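Local coordinates for glycoside hydrolase family protein (Novosphingobium sp. PP1Y, PDB 6Q2F), which probably removes terminal alpha-L-rhamnose from glycosides by hydrolysis, as a glycoside hydrolase of the alpha-L-rhamnosidase type, at residues 55-67 and 85-99. Sequence-based numbering, arbitrary orientation.
Sequences PRVWWHWMNGNIT and GLQNFDANLQTPQIV
V57 and L86 open a run of parallel pairing in which strands 56-62 and 85-91, inclined at 25°, keep one register as far as M62 and A91. Its bonds include W61 N to F89 O, 2.7 Å and almost straight, and a weak one from F89 N to W59 O.

On one face W58, H60 and F89 form an aromatic cluster. The F89 edge meets the W58 face, F89 CE2 lying 3.3 Å from W58 CD2, while the imidazole of H60 lies against F89 in an offset stack, planes 20° apart. With its CG beside the backbone N (chi1 -82°), the indole lets W58 NE1 donate a bent hydrogen bond to Q87 OE1 (2.8 Å). A leucine in place of W58 would probably leave Q87 OE1 without this donor and the F89 edge without an aromatic face.

The other face, packed against helices 68-81 and 108-124, has L86 CD1 over the W59 ring in a CH-pi contact. N88 ND2 donates to W59 O (3.0 Å) and sits over the W61 indole. Beyond the strands, N65 joins the loops through both amide ends, OD1 accepting from I98 N (3.1 Å) and ND2 donating to P96 O (3.0 Å).

Linked by helix 68-81, the strands make a beta-alpha-beta unit, consistent with a TIM-like barrel, and illustrate how a parallel pair turns one face to the helices and the other to the barrel interior, the side chain of W58 about 5 Å from the bound sodium ion.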
# COMPACT_ATOMS: atom_id res chain seq x y z
N PRO A 55 13.35 -13.08 -7.52
CA PRO A 55 12.91 -11.88 -6.82
C PRO A 55 13.95 -10.77 -6.94
O PRO A 55 15.13 -11.01 -7.21
CB PRO A 55 12.77 -12.34 -5.37
CG PRO A 55 13.85 -13.35 -5.23
CD PRO A 55 13.82 -14.10 -6.57
N ARG A 56 13.47 -9.56 -6.75
CA ARG A 56 14.31 -8.37 -6.72
C ARG A 56 14.56 -7.99 -5.27
O ARG A 56 13.93 -8.50 -4.34
CB ARG A 56 13.63 -7.23 -7.47
CG ARG A 56 13.75 -7.25 -8.99
CD ARG A 56 13.15 -8.47 -9.69
NE ARG A 56 13.22 -8.25 -11.14
CZ ARG A 56 13.33 -9.19 -12.06
NH1 ARG A 56 13.38 -10.48 -11.70
NH2 ARG A 56 13.39 -8.83 -13.35
N VAL A 57 15.50 -7.06 -5.06
CA VAL A 57 15.70 -6.45 -3.75
C VAL A 57 15.76 -4.93 -3.90
O VAL A 57 16.18 -4.40 -4.93
CB VAL A 57 16.97 -6.96 -3.04
CG1 VAL A 57 16.94 -8.49 -2.92
CG2 VAL A 57 18.21 -6.48 -3.76
N TRP A 58 15.32 -4.24 -2.86
CA TRP A 58 15.66 -2.84 -2.73
C TRP A 58 17.10 -2.74 -2.22
O TRP A 58 17.57 -3.59 -1.45
CB TRP A 58 14.68 -2.14 -1.78
CG TRP A 58 13.40 -1.76 -2.48
CD1 TRP A 58 13.04 -2.11 -3.75
CD2 TRP A 58 12.35 -0.93 -1.98
NE1 TRP A 58 11.83 -1.55 -4.07
CE2 TRP A 58 11.39 -0.82 -3.00
CE3 TRP A 58 12.15 -0.24 -0.78
CZ2 TRP A 58 10.21 -0.08 -2.84
CZ3 TRP A 58 10.98 0.50 -0.62
CH2 TRP A 58 10.04 0.58 -1.65
N TRP A 59 17.80 -1.70 -2.67
CA TRP A 59 19.25 -1.61 -2.50
C TRP A 59 19.61 -0.17 -2.14
O TRP A 59 20.02 0.63 -2.99
CB TRP A 59 19.94 -2.09 -3.77
CG TRP A 59 21.43 -2.18 -3.74
CD1 TRP A 59 22.22 -2.86 -2.84
CD2 TRP A 59 22.32 -1.67 -4.74
NE1 TRP A 59 23.55 -2.76 -3.21
CE2 TRP A 59 23.63 -2.03 -4.37
CE3 TRP A 59 22.13 -0.91 -5.90
CZ2 TRP A 59 24.74 -1.66 -5.12
CZ3 TRP A 59 23.23 -0.54 -6.64
CH2 TRP A 59 24.52 -0.92 -6.25
N HIS A 60 19.45 0.16 -0.87
CA HIS A 60 19.62 1.54 -0.41
C HIS A 60 21.09 1.88 -0.26
O HIS A 60 21.85 1.13 0.35
CB HIS A 60 18.90 1.75 0.92
CG HIS A 60 17.41 1.72 0.82
ND1 HIS A 60 16.69 0.54 0.86
CD2 HIS A 60 16.50 2.72 0.72
CE1 HIS A 60 15.40 0.82 0.76
NE2 HIS A 60 15.26 2.13 0.68
N TRP A 61 21.49 3.02 -0.81
CA TRP A 61 22.80 3.61 -0.55
C TRP A 61 22.65 4.55 0.64
O TRP A 61 22.01 5.59 0.53
CB TRP A 61 23.30 4.36 -1.78
CG TRP A 61 23.76 3.49 -2.91
CD1 TRP A 61 23.69 2.14 -2.99
CD2 TRP A 61 24.38 3.94 -4.13
NE1 TRP A 61 24.21 1.70 -4.18
CE2 TRP A 61 24.65 2.80 -4.90
CE3 TRP A 61 24.70 5.20 -4.65
CZ2 TRP A 61 25.27 2.87 -6.15
CZ3 TRP A 61 25.32 5.27 -5.87
CH2 TRP A 61 25.59 4.11 -6.61
N MSE A 62 23.23 4.17 1.77
CA MSE A 62 22.97 4.87 3.03
C MSE A 62 23.88 6.09 3.23
O MSE A 62 25.03 5.94 3.63
CB MSE A 62 23.13 3.91 4.22
CG MSE A 62 22.14 2.74 4.29
SE MSE A 62 20.29 3.27 3.96
CE MSE A 62 20.22 4.52 5.46
N ASN A 63 23.37 7.30 2.95
CA ASN A 63 24.02 8.54 3.36
C ASN A 63 25.45 8.64 2.81
O ASN A 63 26.39 8.97 3.53
CB ASN A 63 24.01 8.66 4.89
CG ASN A 63 24.32 10.07 5.39
OD1 ASN A 63 24.52 10.25 6.59
ND2 ASN A 63 24.34 11.05 4.49
N GLY A 64 25.62 8.35 1.53
CA GLY A 64 26.93 8.46 0.92
C GLY A 64 27.90 7.32 1.23
O GLY A 64 29.03 7.34 0.73
N ASN A 65 27.50 6.34 2.04
CA ASN A 65 28.36 5.19 2.34
C ASN A 65 28.37 4.24 1.14
O ASN A 65 27.61 3.26 1.08
CB ASN A 65 27.88 4.49 3.60
CG ASN A 65 28.29 5.22 4.86
OD1 ASN A 65 29.47 5.37 5.13
ND2 ASN A 65 27.32 5.68 5.64
N ILE A 66 29.25 4.52 0.18
CA ILE A 66 29.21 3.90 -1.14
C ILE A 66 30.63 3.69 -1.63
O ILE A 66 31.44 4.62 -1.59
CB ILE A 66 28.47 4.78 -2.17
CG1 ILE A 66 27.08 5.18 -1.68
CG2 ILE A 66 28.42 4.11 -3.53
CD1 ILE A 66 26.65 6.57 -2.21
N THR A 67 30.94 2.49 -2.13
CA THR A 67 32.18 2.29 -2.87
C THR A 67 31.89 1.38 -4.06
O THR A 67 30.99 0.53 -4.01
CB THR A 67 33.32 1.66 -2.05
OG1 THR A 67 32.97 0.33 -1.67
CG2 THR A 67 33.65 2.48 -0.79
N GLY A 85 17.24 -8.97 -9.58
CA GLY A 85 17.35 -7.55 -9.85
C GLY A 85 17.36 -6.76 -8.57
O GLY A 85 17.23 -7.32 -7.47
N LEU A 86 17.51 -5.46 -8.72
CA LEU A 86 17.72 -4.61 -7.56
C LEU A 86 17.25 -3.20 -7.90
O LEU A 86 17.29 -2.78 -9.05
CB LEU A 86 19.20 -4.60 -7.14
CG LEU A 86 20.24 -3.90 -8.02
CD1 LEU A 86 21.60 -4.03 -7.32
CD2 LEU A 86 20.35 -4.51 -9.44
N GLN A 87 16.78 -2.50 -6.88
CA GLN A 87 16.18 -1.19 -7.07
C GLN A 87 16.90 -0.22 -6.15
O GLN A 87 16.78 -0.31 -4.92
CB GLN A 87 14.67 -1.25 -6.80
CG GLN A 87 14.01 -2.46 -7.54
CD GLN A 87 12.49 -2.35 -7.72
OE1 GLN A 87 11.79 -1.80 -6.89
NE2 GLN A 87 11.99 -2.92 -8.80
N ASN A 88 17.68 0.67 -6.74
CA ASN A 88 18.58 1.54 -5.99
C ASN A 88 17.85 2.75 -5.43
O ASN A 88 16.95 3.30 -6.06
CB ASN A 88 19.72 2.00 -6.89
CG ASN A 88 20.70 2.91 -6.17
OD1 ASN A 88 20.96 4.03 -6.60
ND2 ASN A 88 21.20 2.46 -5.03
N PHE A 89 18.27 3.18 -4.23
CA PHE A 89 17.87 4.45 -3.64
C PHE A 89 19.10 5.12 -3.07
O PHE A 89 19.90 4.47 -2.38
CB PHE A 89 16.85 4.28 -2.51
CG PHE A 89 15.62 3.53 -2.89
CD1 PHE A 89 14.56 4.19 -3.46
CD2 PHE A 89 15.53 2.16 -2.67
CE1 PHE A 89 13.41 3.50 -3.81
CE2 PHE A 89 14.38 1.46 -3.03
CZ PHE A 89 13.32 2.13 -3.59
N ASP A 90 19.26 6.41 -3.36
CA ASP A 90 20.23 7.21 -2.63
C ASP A 90 19.49 7.85 -1.46
O ASP A 90 18.78 8.84 -1.64
CB ASP A 90 20.90 8.26 -3.52
CG ASP A 90 22.09 8.92 -2.83
OD1 ASP A 90 23.12 8.22 -2.65
OD2 ASP A 90 21.99 10.11 -2.45
N ALA A 91 19.65 7.29 -0.27
CA ALA A 91 18.84 7.64 0.89
C ALA A 91 19.64 8.51 1.86
O ALA A 91 20.63 8.05 2.43
CB ALA A 91 18.34 6.38 1.61
N ASN A 92 19.18 9.76 2.05
CA ASN A 92 19.89 10.73 2.88
C ASN A 92 19.39 10.67 4.32
O ASN A 92 18.88 11.64 4.88
CB ASN A 92 19.74 12.13 2.30
CG ASN A 92 20.65 13.15 2.98
OD1 ASN A 92 20.19 14.04 3.70
ND2 ASN A 92 21.95 13.03 2.74
N LEU A 93 19.51 9.49 4.92
CA LEU A 93 19.19 9.28 6.33
C LEU A 93 20.49 9.25 7.12
O LEU A 93 21.44 8.58 6.72
CB LEU A 93 18.42 7.98 6.54
CG LEU A 93 17.06 7.87 5.85
CD1 LEU A 93 16.33 6.64 6.34
CD2 LEU A 93 16.22 9.11 6.14
N GLN A 94 20.52 9.97 8.23
CA GLN A 94 21.73 10.10 9.03
C GLN A 94 22.29 8.72 9.41
O GLN A 94 21.64 7.93 10.08
CB GLN A 94 21.43 10.91 10.29
CG GLN A 94 22.67 11.12 11.15
CD GLN A 94 22.57 12.35 12.03
OE1 GLN A 94 23.51 13.14 12.10
NE2 GLN A 94 21.43 12.52 12.69
N THR A 95 23.51 8.45 8.94
CA THR A 95 24.16 7.15 9.08
C THR A 95 25.64 7.39 9.37
O THR A 95 26.25 8.24 8.70
CB THR A 95 24.05 6.28 7.81
OG1 THR A 95 22.68 6.16 7.42
CG2 THR A 95 24.61 4.89 8.08
N PRO A 96 26.23 6.68 10.33
CA PRO A 96 27.66 6.89 10.60
C PRO A 96 28.49 6.65 9.35
O PRO A 96 28.17 5.82 8.50
CB PRO A 96 27.98 5.88 11.71
CG PRO A 96 26.63 5.57 12.33
CD PRO A 96 25.65 5.65 11.20
N GLN A 97 29.56 7.43 9.23
CA GLN A 97 30.46 7.30 8.10
C GLN A 97 31.42 6.15 8.38
O GLN A 97 32.20 6.19 9.32
CB GLN A 97 31.23 8.60 7.87
CG GLN A 97 32.04 8.59 6.59
CD GLN A 97 32.91 9.82 6.45
OE1 GLN A 97 32.52 10.92 6.85
NE2 GLN A 97 34.10 9.64 5.88
N ILE A 98 31.33 5.10 7.57
CA ILE A 98 32.23 3.96 7.65
C ILE A 98 33.06 3.82 6.40
O ILE A 98 33.84 2.87 6.28
CB ILE A 98 31.46 2.66 7.95
CG1 ILE A 98 30.54 2.33 6.77
CG2 ILE A 98 30.60 2.86 9.18
CD1 ILE A 98 30.07 0.87 6.77
N VAL A 99 32.91 4.73 5.46
CA VAL A 99 33.80 4.81 4.33
C VAL A 99 34.78 5.95 4.55
O VAL A 99 34.56 6.87 5.35
CB VAL A 99 33.02 5.02 3.02
CG1 VAL A 99 32.08 3.86 2.79
CG2 VAL A 99 32.27 6.35 3.07
O HOH W 1 23.69 7.68 -0.15
O HOH W 2 23.92 11.53 1.69